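Local coordinates for protein L-cysteine S-thiosulfotransferase subunit SoxA (Paracoccus denitrificans, PDB 2C1D) that forms, with its partner SoxX, a heme enzyme that joins thiosulfate to a cysteine of the sulfur carrier SoxY, passing the electrons on to cytochrome c, at residues 113-118 against 124-129; 207-210 against 215-218; 92-97 against 255-260; 232-235 against 239-242. All blocks are in the same frame, centred on the assembly; numbering follows the deposited sequence.

Overall arrangement
The four contacts are spread over two cytochrome c domains. Contact 1 lies in the first, where Cys117 is an axial ligand of heme c; contacts 2 and 4 lie in the second, around the other heme, whose axial Cys225 carries the persulfide of the active site. Contact 3 ties the two domains together. It touches contact 1 where Met97 SD meets Tyr113 CE1 at 3.6 Å, and contact 2 where Val260 CG1 meets Met215 CE at 3.8 Å. Contacts 1 and 4, with centres about 19 Å apart, meet through Val129 and Lys235. The side chain of Arg209 in contact 2 comes within about 4 Å of the side chain of Arg221, a probable substrate-binding residue.

Contact 1: 113-118 against 124-129; sequences YVNACV and LEKWGV. With HEC (heme c), chain I.
Asn115 on the helix grips the backbone of Trp127 with both ends of its amide. Trp127 N gives its hydrogen to Asn115 OD1 at 2.9 Å, a somewhat bent bond (141°) with the donor tilted from the carbonyl plane. Asn115 ND2 returns a nearly straight bond, also of 2.9 Å, to Trp127 O, where it lies on a lone pair in the carbonyl plane. A water links the same ND2 to Lys126 NZ. The two direct bonds fix the rotation of the amide; a leucine in place of Asn115 would probably leave Trp127 N and O without these mates and the loop less firmly held at Trp127. A third bond, Leu124 N to Val118 O (3.1 Å), ties the start of 124-129 to the helix.

Valines pack on the indole of Trp127. A chi1 of 175° puts Val118 CG2 anti to the carbonyl carbon and over the centre of one face of the six-membered ring, 3.9 Å from the centroid, in a CH-pi contact. Val118 CG1 lies near NE1 and against Leu124 CB, while Val114 CG1 touches Trp127 CZ3 at 3.9 Å.

Metal binding occupies another side of the helix: Cys117 SG holds the heme iron at 2.2 Å, with His84 as the other axial ligand. Segment 113-118 belongs to helix 110-122. The loop 124-129 leads on to helix 132-143, on which Met134 packs against Val114 and Asn115, and Asn133 against Trp127.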
loop_
_atom_site.group_PDB
_atom_site.type_symbol
_atom_site.label_atom_id
_atom_site.label_comp_id
_atom_site.label_asym_id
_atom_site.label_seq_id
_atom_site.Cartn_x
_atom_site.Cartn_y
_atom_site.Cartn_z
ATOM N N TYR A 113 18.985 12.143 -5.569
ATOM C CA TYR A 113 20.449 12.255 -5.464
ATOM C C TYR A 113 21.131 11.465 -6.569
ATOM O O TYR A 113 22.083 11.939 -7.185
ATOM C CB TYR A 113 20.963 11.759 -4.113
ATOM C CG TYR A 113 20.792 12.691 -2.933
ATOM C CD1 TYR A 113 20.277 12.221 -1.726
ATOM C CD2 TYR A 113 21.184 14.020 -3.006
ATOM C CE1 TYR A 113 20.126 13.052 -0.639
ATOM C CE2 TYR A 113 21.054 14.873 -1.918
ATOM C CZ TYR A 113 20.521 14.383 -0.735
ATOM O OH TYR A 113 20.399 15.212 0.344
ATOM N N VAL A 114 20.649 10.258 -6.836
ATOM C CA VAL A 114 21.285 9.425 -7.844
ATOM C C VAL A 114 21.193 10.174 -9.181
ATOM O O VAL A 114 22.190 10.356 -9.842
ATOM C CB VAL A 114 20.648 8.010 -7.924
ATOM C CG1 VAL A 114 21.209 7.234 -9.067
ATOM C CG2 VAL A 114 20.870 7.241 -6.595
ATOM N N ASN A 115 20.021 10.669 -9.539
ATOM C CA ASN A 115 19.896 11.354 -10.832
ATOM C C ASN A 115 20.631 12.707 -10.936
ATOM O O ASN A 115 20.991 13.150 -12.056
ATOM C CB ASN A 115 18.429 11.500 -11.253
ATOM C CG ASN A 115 17.976 10.362 -12.143
ATOM O OD1 ASN A 115 18.800 9.722 -12.823
ATOM N ND2 ASN A 115 16.672 10.078 -12.128
ATOM N N ALA A 116 20.855 13.374 -9.819
ATOM C CA ALA A 116 21.657 14.599 -9.872
ATOM C C ALA A 116 23.079 14.255 -10.357
ATOM O O ALA A 116 23.640 14.942 -11.223
ATOM C CB ALA A 116 21.676 15.333 -8.529
ATOM N N CYS A 117 23.649 13.167 -9.847
ATOM C CA CYS A 117 24.981 12.786 -10.264
ATOM C C CYS A 117 24.973 12.248 -11.685
ATOM O O CYS A 117 25.787 12.652 -12.520
ATOM C CB CYS A 117 25.623 11.828 -9.267
ATOM S SG CYS A 117 26.138 12.690 -7.736
ATOM N N VAL A 118 24.025 11.364 -11.972
ATOM C CA VAL A 118 23.874 10.821 -13.332
ATOM C C VAL A 118 23.844 11.932 -14.405
ATOM O O VAL A 118 24.561 11.834 -15.403
ATOM C CB VAL A 118 22.609 9.942 -13.445
ATOM C CG1 VAL A 118 22.380 9.466 -14.876
ATOM C CG2 VAL A 118 22.692 8.756 -12.529
ATOM N N LEU A 124 24.776 12.018 -18.500
ATOM C CA LEU A 124 23.819 11.050 -18.981
ATOM C C LEU A 124 22.394 11.557 -18.856
ATOM O O LEU A 124 22.055 12.417 -18.029
ATOM C CB LEU A 124 23.985 9.708 -18.260
ATOM C CG LEU A 124 25.316 8.972 -18.418
ATOM C CD1 LEU A 124 25.392 7.818 -17.422
ATOM C CD2 LEU A 124 25.530 8.463 -19.860
ATOM N N GLU A 125 21.572 11.015 -19.734
ATOM C CA GLU A 125 20.143 11.171 -19.671
ATOM C C GLU A 125 19.723 10.579 -18.331
ATOM O O GLU A 125 20.277 9.567 -17.897
ATOM C CB GLU A 125 19.509 10.423 -20.859
ATOM C CG GLU A 125 18.019 10.149 -20.749
ATOM C CD GLU A 125 17.376 9.862 -22.108
ATOM O OE1 GLU A 125 18.125 9.606 -23.094
ATOM O OE2 GLU A 125 16.121 9.897 -22.194
ATOM N N LYS A 126 18.782 11.229 -17.664
ATOM C CA LYS A 126 18.351 10.766 -16.340
ATOM C C LYS A 126 17.858 9.320 -16.395
ATOM O O LYS A 126 17.234 8.895 -17.383
ATOM C CB LYS A 126 17.315 11.708 -15.719
ATOM C CG LYS A 126 15.851 11.539 -16.150
ATOM C CD LYS A 126 14.870 12.266 -15.185
ATOM C CE LYS A 126 13.934 11.278 -14.406
ATOM N NZ LYS A 126 13.287 11.883 -13.161
ATOM N N TRP A 127 18.171 8.553 -15.359
ATOM C CA TRP A 127 17.614 7.200 -15.221
ATOM C C TRP A 127 16.139 7.253 -14.818
ATOM O O TRP A 127 15.727 8.068 -13.976
ATOM C CB TRP A 127 18.399 6.368 -14.200
ATOM C CG TRP A 127 19.831 6.033 -14.582
ATOM C CD1 TRP A 127 20.429 6.167 -15.811
ATOM C CD2 TRP A 127 20.834 5.500 -13.710
ATOM N NE1 TRP A 127 21.738 5.752 -15.746
ATOM C CE2 TRP A 127 22.009 5.324 -14.472
ATOM C CE3 TRP A 127 20.849 5.124 -12.358
ATOM C CZ2 TRP A 127 23.184 4.829 -13.927
ATOM C CZ3 TRP A 127 22.023 4.623 -11.814
ATOM C CH2 TRP A 127 23.171 4.483 -12.589
ATOM N N GLY A 128 15.342 6.377 -15.430
ATOM C CA GLY A 128 13.962 6.195 -15.034
ATOM C C GLY A 128 13.948 5.864 -13.560
ATOM O O GLY A 128 14.760 5.073 -13.098
ATOM N N VAL A 129 13.012 6.444 -12.817
ATOM C CA VAL A 129 12.949 6.217 -11.371
ATOM C C VAL A 129 12.617 4.799 -10.942
ATOM O O VAL A 129 12.881 4.441 -9.804
ATOM C CB VAL A 129 12.013 7.225 -10.648
ATOM C CG1 VAL A 129 12.467 8.641 -10.952
ATOM C CG2 VAL A 129 10.565 7.025 -11.029
HETATM FE FE HEC I . 27.545 11.478 -6.543
HETATM C CHA HEC I . 26.300 13.490 -3.961
HETATM C CHB HEC I . 25.472 9.021 -5.619
HETATM C CHC HEC I . 28.572 9.740 -9.258
HETATM C CHD HEC I . 30.140 13.695 -6.951
HETATM N NA HEC I . 26.173 11.302 -5.053
HETATM C C1A HEC I . 25.812 12.217 -4.094
HETATM C C2A HEC I . 24.789 11.633 -3.278
HETATM C C3A HEC I . 24.562 10.398 -3.742
HETATM C C4A HEC I . 25.410 10.172 -4.888
HETATM C CMA HEC I . 23.549 9.379 -3.207
HETATM C CAA HEC I . 24.113 12.344 -2.090
HETATM C CBA HEC I . 25.124 12.400 -0.961
HETATM C CGA HEC I . 24.693 13.259 0.217
HETATM O O1A HEC I . 23.859 14.183 0.072
HETATM O O2A HEC I . 25.245 12.976 1.315
HETATM N NB HEC I . 27.120 9.671 -7.288
HETATM C C1B HEC I . 26.142 8.835 -6.801
HETATM C C2B HEC I . 25.951 7.770 -7.776
HETATM C C3B HEC I . 26.815 7.962 -8.780
HETATM C C4B HEC I . 27.574 9.170 -8.488
HETATM C CMB HEC I . 24.976 6.588 -7.601
HETATM C CAB HEC I . 26.975 7.069 -10.054
HETATM C CBB HEC I . 25.787 6.911 -10.716
HETATM N NC HEC I . 29.116 11.689 -7.851
HETATM C C1C HEC I . 29.291 10.893 -8.961
HETATM C C2C HEC I . 30.447 11.398 -9.676
HETATM C C3C HEC I . 30.817 12.572 -9.111
HETATM C C4C HEC I . 30.030 12.715 -7.897
HETATM C CMC HEC I . 30.870 10.873 -11.068
HETATM C CAC HEC I . 31.979 13.533 -9.539
HETATM C CBC HEC I . 32.035 13.976 -10.815
HETATM N ND HEC I . 28.115 13.303 -5.587
HETATM C C1D HEC I . 29.212 14.056 -5.999
HETATM C C2D HEC I . 29.217 15.315 -5.280
HETATM C C3D HEC I . 28.007 15.270 -4.364
HETATM C C4D HEC I . 27.390 13.977 -4.614
HETATM C CMD HEC I . 30.213 16.485 -5.391
HETATM C CAD HEC I . 27.535 16.352 -3.380
HETATM C CBD HEC I . 28.210 16.140 -2.059
HETATM C CGD HEC I . 27.667 17.098 -1.000
HETATM O O1D HEC I . 28.436 17.445 -0.054
HETATM O O2D HEC I . 26.481 17.480 -1.104
HETATM O O HOH W 1 14.715 11.494 -10.551
#

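Contact 2: 207-210 against 215-218; sequences TYRL and MVTA
A beta hairpin made of strands 207-209 and 214-216 brings Thr207 opposite Val216 and Tyr208 opposite Met215. Thr207 and Val216 are an antiparallel hydrogen-bonded pair. Thr207 N donates to Val216 O at 3.1 Å, nearly straight. Val216 N returns a shorter but more bent bond to Thr207 O (2.8 Å, 136°). Met215 CA adds a CA-H...O contact to that same Thr207 O.

Tyr208 and Met215 form the adjoining non-hydrogen-bonded pair. The hairpin is part of a mixed three-stranded sheet in which strand 207-209 is central and also bonds, in parallel, to strand 261-263. Bends at chi2 (-57°) and chi3 (-58°) curl the Met215 chain back across the neighbouring strand, bringing CE to 3.4 Å from Thr207 N. Its SD lies at the edge of the Tyr208 ring, 5.4 Å from the centroid, a Met-aromatic contact, and touches Tyr208 CB at 3.8 Å. With Met215 cut back to an alanine, the edge of the Tyr208 ring would probably lose its sulfur neighbour, and Phe61 of helix 59-70 a packing partner. On the face of Thr207 and Val216, Arg209 CG rests on Val216 CG2 at 3.8 Å, while Arg209 NE bonds to His264 O.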
loop_
_atom_site.group_PDB
_atom_site.type_symbol
_atom_site.label_atom_id
_atom_site.label_comp_id
_atom_site.label_asym_id
_atom_site.label_seq_id
_atom_site.Cartn_x
_atom_site.Cartn_y
_atom_site.Cartn_z
ATOM N N THR A 207 12.720 -3.448 -1.972
ATOM C CA THR A 207 12.121 -4.724 -1.590
ATOM C C THR A 207 12.024 -5.689 -2.740
ATOM O O THR A 207 11.623 -5.315 -3.840
ATOM C CB THR A 207 10.725 -4.441 -1.062
ATOM O OG1 THR A 207 10.849 -3.697 0.166
ATOM C CG2 THR A 207 9.985 -5.714 -0.715
ATOM N N TYR A 208 12.391 -6.941 -2.502
ATOM C CA TYR A 208 12.218 -7.952 -3.533
ATOM C C TYR A 208 10.827 -8.525 -3.300
ATOM O O TYR A 208 10.555 -9.041 -2.224
ATOM C CB TYR A 208 13.284 -9.026 -3.398
ATOM C CG TYR A 208 13.202 -10.115 -4.438
ATOM C CD1 TYR A 208 12.446 -11.255 -4.201
ATOM C CD2 TYR A 208 13.884 -10.021 -5.634
ATOM C CE1 TYR A 208 12.361 -12.277 -5.139
ATOM C CE2 TYR A 208 13.810 -11.045 -6.584
ATOM C CZ TYR A 208 13.036 -12.168 -6.320
ATOM O OH TYR A 208 12.967 -13.206 -7.202
ATOM N N ARG A 209 9.933 -8.354 -4.265
ATOM C CA ARG A 209 8.597 -8.944 -4.181
ATOM C C ARG A 209 8.567 -10.328 -4.860
ATOM O O ARG A 209 8.855 -10.447 -6.048
ATOM C CB ARG A 209 7.581 -8.019 -4.844
ATOM C CG ARG A 209 7.308 -6.739 -4.057
ATOM C CD ARG A 209 6.021 -6.055 -4.434
ATOM N NE ARG A 209 4.901 -6.930 -4.133
ATOM C CZ ARG A 209 3.654 -6.716 -4.484
ATOM N NH1 ARG A 209 3.317 -5.607 -5.140
ATOM N NH2 ARG A 209 2.738 -7.617 -4.159
ATOM N N LEU A 210 8.210 -11.365 -4.113
ATOM C CA LEU A 210 8.192 -12.730 -4.674
ATOM C C LEU A 210 7.267 -12.871 -5.898
ATOM O O LEU A 210 7.572 -13.626 -6.836
ATOM C CB LEU A 210 7.849 -13.763 -3.601
ATOM C CG LEU A 210 8.960 -13.961 -2.566
ATOM C CD1 LEU A 210 8.409 -14.606 -1.311
ATOM C CD2 LEU A 210 10.087 -14.793 -3.160
ATOM N N MET A 215 13.012 -6.284 -7.818
ATOM C CA MET A 215 13.014 -5.213 -6.815
ATOM C C MET A 215 11.899 -4.197 -7.101
ATOM O O MET A 215 11.477 -3.994 -8.244
ATOM C CB MET A 215 14.366 -4.503 -6.785
ATOM C CG MET A 215 15.576 -5.390 -6.526
ATOM S SD MET A 215 15.468 -6.311 -5.023
ATOM C CE MET A 215 15.251 -4.965 -3.686
ATOM N N VAL A 216 11.438 -3.559 -6.041
ATOM C CA VAL A 216 10.414 -2.542 -6.097
ATOM C C VAL A 216 10.846 -1.404 -5.155
ATOM O O VAL A 216 11.352 -1.662 -4.048
ATOM C CB VAL A 216 9.040 -3.109 -5.628
ATOM C CG1 VAL A 216 8.000 -2.028 -5.561
ATOM C CG2 VAL A 216 8.544 -4.172 -6.602
ATOM N N THR A 217 10.634 -0.166 -5.587
ATOM C CA THR A 217 10.897 1.018 -4.751
ATOM C C THR A 217 9.632 1.456 -4.041
ATOM O O THR A 217 8.508 1.100 -4.453
ATOM C CB THR A 217 11.407 2.187 -5.606
ATOM O OG1 THR A 217 10.422 2.511 -6.603
ATOM C CG2 THR A 217 12.682 1.802 -6.409
ATOM N N ALA A 218 9.790 2.255 -2.989
ATOM C CA ALA A 218 8.626 2.789 -2.303
ATOM C C ALA A 218 7.776 3.633 -3.249
ATOM O O ALA A 218 6.564 3.624 -3.136
ATOM C CB ALA A 218 9.037 3.593 -1.088
#

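Contact 3: 92-97 against 255-260; sequences GLRAVM and LSVEGV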
loop_
_atom_site.group_PDB
_atom_site.type_symbol
_atom_site.label_atom_id
_atom_site.label_comp_id
_atom_site.label_asym_id
_atom_site.label_seq_id
_atom_site.Cartn_x
_atom_site.Cartn_y
_atom_site.Cartn_z
ATOM N N GLY A 92 24.972 5.460 6.284
ATOM C CA GLY A 92 24.040 6.262 7.058
ATOM C C GLY A 92 22.951 6.950 6.224
ATOM O O GLY A 92 21.905 7.296 6.748
ATOM N N LEU A 93 23.189 7.176 4.941
ATOM C CA LEU A 93 22.297 8.032 4.136
ATOM C C LEU A 93 20.869 7.501 4.065
ATOM O O LEU A 93 19.894 8.233 4.360
ATOM C CB LEU A 93 22.854 8.218 2.719
ATOM C CG LEU A 93 22.095 9.171 1.798
ATOM C CD1 LEU A 93 22.018 10.599 2.380
ATOM C CD2 LEU A 93 22.710 9.204 0.420
ATOM N N ARG A 94 20.742 6.227 3.695
ATOM C CA ARG A 94 19.435 5.589 3.600
ATOM C C ARG A 94 18.612 5.711 4.896
ATOM O O ARG A 94 17.393 5.908 4.835
ATOM C CB ARG A 94 19.600 4.121 3.213
ATOM C CG ARG A 94 18.370 3.222 3.459
ATOM C CD ARG A 94 17.364 3.370 2.405
ATOM N NE ARG A 94 16.184 2.542 2.658
ATOM C CZ ARG A 94 15.198 2.848 3.480
ATOM N NH1 ARG A 94 15.235 3.962 4.208
ATOM N NH2 ARG A 94 14.152 2.042 3.580
ATOM N N ALA A 95 19.268 5.609 6.042
ATOM C CA ALA A 95 18.561 5.715 7.356
ATOM C C ALA A 95 17.830 7.032 7.600
ATOM O O ALA A 95 16.836 7.046 8.337
ATOM C CB ALA A 95 19.489 5.464 8.477
ATOM N N VAL A 96 18.330 8.120 7.021
ATOM C CA VAL A 96 17.808 9.469 7.255
ATOM C C VAL A 96 17.036 10.042 6.046
ATOM O O VAL A 96 16.706 11.237 6.021
ATOM C CB VAL A 96 18.948 10.471 7.730
ATOM C CG1 VAL A 96 19.525 10.004 9.032
ATOM C CG2 VAL A 96 20.088 10.657 6.688
ATOM N N MET A 97 16.731 9.179 5.073
ATOM C CA MET A 97 16.065 9.587 3.820
ATOM C C MET A 97 14.575 9.219 3.847
ATOM O O MET A 97 14.192 8.243 4.493
ATOM C CB MET A 97 16.771 8.928 2.649
ATOM C CG MET A 97 18.106 9.606 2.317
ATOM S SD MET A 97 17.942 11.301 1.621
ATOM C CE MET A 97 17.304 10.896 0.063
ATOM N N LEU A 255 12.581 1.759 13.851
ATOM C CA LEU A 255 12.851 0.481 13.198
ATOM C C LEU A 255 14.191 0.570 12.466
ATOM O O LEU A 255 14.616 1.663 12.061
ATOM C CB LEU A 255 11.739 0.125 12.207
ATOM C CG LEU A 255 10.355 -0.141 12.797
ATOM C CD1 LEU A 255 9.306 -0.083 11.712
ATOM C CD2 LEU A 255 10.306 -1.483 13.516
ATOM N N SER A 256 14.854 -0.563 12.276
ATOM C CA SER A 256 16.071 -0.587 11.496
ATOM C C SER A 256 15.807 -0.535 9.989
ATOM O O SER A 256 14.830 -1.077 9.438
ATOM C CB SER A 256 16.923 -1.842 11.777
ATOM O OG SER A 256 17.258 -1.988 13.150
ATOM N N VAL A 257 16.742 0.080 9.306
ATOM C CA VAL A 257 16.867 -0.105 7.890
ATOM C C VAL A 257 17.162 -1.593 7.658
ATOM O O VAL A 257 18.169 -2.100 8.136
ATOM C CB VAL A 257 18.009 0.755 7.339
ATOM C CG1 VAL A 257 18.223 0.462 5.899
ATOM C CG2 VAL A 257 17.689 2.232 7.502
ATOM N N GLU A 258 16.310 -2.277 6.906
ATOM C CA GLU A 258 16.520 -3.701 6.617
ATOM C C GLU A 258 17.590 -3.935 5.546
ATOM O O GLU A 258 18.174 -5.025 5.491
ATOM C CB GLU A 258 15.187 -4.383 6.273
ATOM C CG GLU A 258 14.256 -4.364 7.490
ATOM C CD GLU A 258 12.893 -5.006 7.307
ATOM O OE1 GLU A 258 12.699 -5.896 6.453
ATOM O OE2 GLU A 258 11.987 -4.637 8.089
ATOM N N GLY A 259 17.885 -2.903 4.755
ATOM C CA GLY A 259 18.781 -3.000 3.611
ATOM C C GLY A 259 17.975 -3.301 2.379
ATOM O O GLY A 259 17.515 -2.396 1.705
ATOM N N VAL A 260 17.800 -4.585 2.085
ATOM C CA VAL A 260 16.872 -5.017 1.045
ATOM C C VAL A 260 16.011 -6.137 1.605
ATOM O O VAL A 260 16.520 -7.193 1.995
ATOM C CB VAL A 260 17.571 -5.495 -0.278
ATOM C CG1 VAL A 260 18.029 -4.316 -1.123
ATOM C CG2 VAL A 260 18.724 -6.478 -0.006
#
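Both methyls of Val257 reach segment 92-97: a chi1 of 174° turns the fork so that CG1 lies anti to the backbone N and CG2 anti to the carbonyl carbon. One branch thus goes to Arg94 and the other to Ala95. Arg94 extends from its backbone with CG anti to N (chi1 163°), then turns at chi2 (80°), and the bend carries the guanidinium round to the side of the valine.

Val257 CG1 touches Arg94 CG at 3.7 Å and also lies over one face of the guanidinium. The two side chains run at a slant to each other, with a hydrocarbon branch laid against the arginine while its polar end finds partners elsewhere: Arg94 NH2 bonds to Phe205 O and, weakly, to Ile202 O. Val257 CG2 settles on the backbone of the next residue, 3.6 Å from Ala95 CA, and meets Ala95 CB at 3.8 Å. The small methyl of Ala95 probably helps the valine come this close to the main chain, where the CA atoms of Ala95 and Val257 are 6.1 Å apart.

The contact is small and purely van der Waals between the two segments. Ser142 of helix 132-143 packs on both Arg94 and Val257. Such buried apolar packing between loops far apart in sequence here joins the two cytochrome c domains of SoxA, one supplying 92-97, the other 255-260.

Contact 4: 232-235 against 239-242; sequences ETFK and DDFK. With ZN (zinc ion), chain K.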
loop_
_atom_site.group_PDB
_atom_site.type_symbol
_atom_site.label_atom_id
_atom_site.label_comp_id
_atom_site.label_asym_id
_atom_site.label_seq_id
_atom_site.Cartn_x
_atom_site.Cartn_y
_atom_site.Cartn_z
ATOM N N GLU A 232 -7.287 7.873 -9.872
ATOM C CA GLU A 232 -6.209 8.450 -10.642
ATOM C C GLU A 232 -5.017 8.489 -9.713
ATOM O O GLU A 232 -5.069 9.106 -8.649
ATOM C CB GLU A 232 -6.566 9.874 -11.080
ATOM C CG GLU A 232 -5.530 10.487 -12.015
ATOM C CD GLU A 232 -5.721 11.988 -12.259
ATOM O OE1 GLU A 232 -4.755 12.581 -12.774
ATOM O OE2 GLU A 232 -6.798 12.568 -11.914
ATOM N N THR A 233 -3.947 7.815 -10.100
ATOM C CA THR A 233 -2.785 7.702 -9.243
ATOM C C THR A 233 -1.779 8.834 -9.548
ATOM O O THR A 233 -2.023 9.698 -10.420
ATOM C CB THR A 233 -2.185 6.273 -9.326
ATOM O OG1 THR A 233 -1.176 6.088 -8.310
ATOM C CG2 THR A 233 -1.482 6.012 -10.669
ATOM N N PHE A 234 -0.715 8.873 -8.752
ATOM C CA PHE A 234 0.325 9.867 -8.900
ATOM C C PHE A 234 1.502 9.228 -9.611
ATOM O O PHE A 234 1.673 8.007 -9.610
ATOM C CB PHE A 234 0.797 10.409 -7.553
ATOM C CG PHE A 234 -0.274 11.018 -6.701
ATOM C CD1 PHE A 234 -1.136 10.227 -5.964
ATOM C CD2 PHE A 234 -0.372 12.400 -6.581
ATOM C CE1 PHE A 234 -2.124 10.800 -5.138
ATOM C CE2 PHE A 234 -1.332 12.966 -5.760
ATOM C CZ PHE A 234 -2.202 12.165 -5.035
ATOM N N LYS A 235 2.330 10.077 -10.196
ATOM C CA LYS A 235 3.573 9.670 -10.822
ATOM C C LYS A 235 4.646 9.334 -9.768
ATOM O O LYS A 235 4.826 10.062 -8.797
ATOM C CB LYS A 235 4.033 10.836 -11.718
ATOM C CG LYS A 235 5.318 10.685 -12.524
ATOM C CD LYS A 235 5.865 9.266 -12.769
ATOM C CE LYS A 235 7.318 9.288 -13.373
ATOM N NZ LYS A 235 8.099 8.025 -13.123
ATOM N N ASP A 239 6.245 15.303 -6.726
ATOM C CA ASP A 239 6.360 16.070 -5.486
ATOM C C ASP A 239 5.478 15.499 -4.376
ATOM O O ASP A 239 5.913 15.355 -3.236
ATOM C CB ASP A 239 6.011 17.556 -5.736
ATOM C CG ASP A 239 6.974 18.218 -6.717
ATOM O OD1 ASP A 239 8.035 17.594 -6.998
ATOM O OD2 ASP A 239 6.758 19.333 -7.293
ATOM N N ASP A 240 4.245 15.160 -4.715
ATOM C CA ASP A 240 3.311 14.638 -3.714
ATOM C C ASP A 240 3.772 13.253 -3.178
ATOM O O ASP A 240 3.631 12.962 -1.990
ATOM C CB ASP A 240 1.901 14.566 -4.292
ATOM C CG ASP A 240 1.036 15.839 -4.012
ATOM O OD1 ASP A 240 1.421 17.053 -4.060
ATOM O OD2 ASP A 240 -0.142 15.789 -3.839
ATOM N N PHE A 241 4.328 12.407 -4.043
ATOM C CA PHE A 241 4.823 11.087 -3.600
ATOM C C PHE A 241 6.183 11.195 -2.893
ATOM O O PHE A 241 6.535 10.317 -2.104
ATOM C CB PHE A 241 4.864 10.074 -4.751
ATOM C CG PHE A 241 3.594 9.246 -4.925
ATOM C CD1 PHE A 241 3.532 8.314 -5.935
ATOM C CD2 PHE A 241 2.460 9.408 -4.100
ATOM C CE1 PHE A 241 2.407 7.545 -6.131
ATOM C CE2 PHE A 241 1.318 8.632 -4.303
ATOM C CZ PHE A 241 1.295 7.707 -5.289
ATOM N N LYS A 242 6.947 12.255 -3.168
ATOM C CA LYS A 242 8.168 12.538 -2.399
ATOM C C LYS A 242 7.773 12.931 -0.992
ATOM O O LYS A 242 8.350 12.451 -0.006
ATOM C CB LYS A 242 8.965 13.687 -3.005
ATOM C CG LYS A 242 9.655 13.404 -4.298
ATOM C CD LYS A 242 10.646 14.506 -4.573
ATOM C CE LYS A 242 11.000 14.620 -6.038
ATOM N NZ LYS A 242 11.999 15.788 -6.146
HETATM ZN ZN ZN K . 0.313 18.340 -3.493
#
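Phe234 lies across Phe241 at a slant, its ring plane turned 44° from the other and the centroids 4.9 Å apart. The pair joins a loop to the first turn of helix 239-251 in the second cytochrome c domain, beside a zinc site. The closest carbons of the two rings, Phe234 CD1 and Phe241 CE2, are 3.4 Å apart. Phe234 CB stands over the centre of the Phe241 face, 3.5 Å from the centroid and almost on the ring normal, in a CH-pi contact. With chi1 at -57°, Phe234 CG is anti to the carbonyl carbon, which turns the ring onward past Phe241 toward Asp240. The main chain helps to enclose Phe241 as well, since Lys235 O approaches its CD1 at 3.6 Å.

From SoxX, Arg102 of that chain makes a cation-pi contact with Phe234 and bonds to Glu232 O and Thr233 O, so this loop forms part of the subunit interface. On the helix side, the carboxylate of Asp240 is turned 30° from the Phe234 ring and brings OD2 to 3.6 Å from Phe234 CE2. Both oxygens of that carboxylate face the zinc ion, which His164 also binds: Asp240 OD1 at 1.8 Å, Asp240 OD2 more loosely at 2.6 Å.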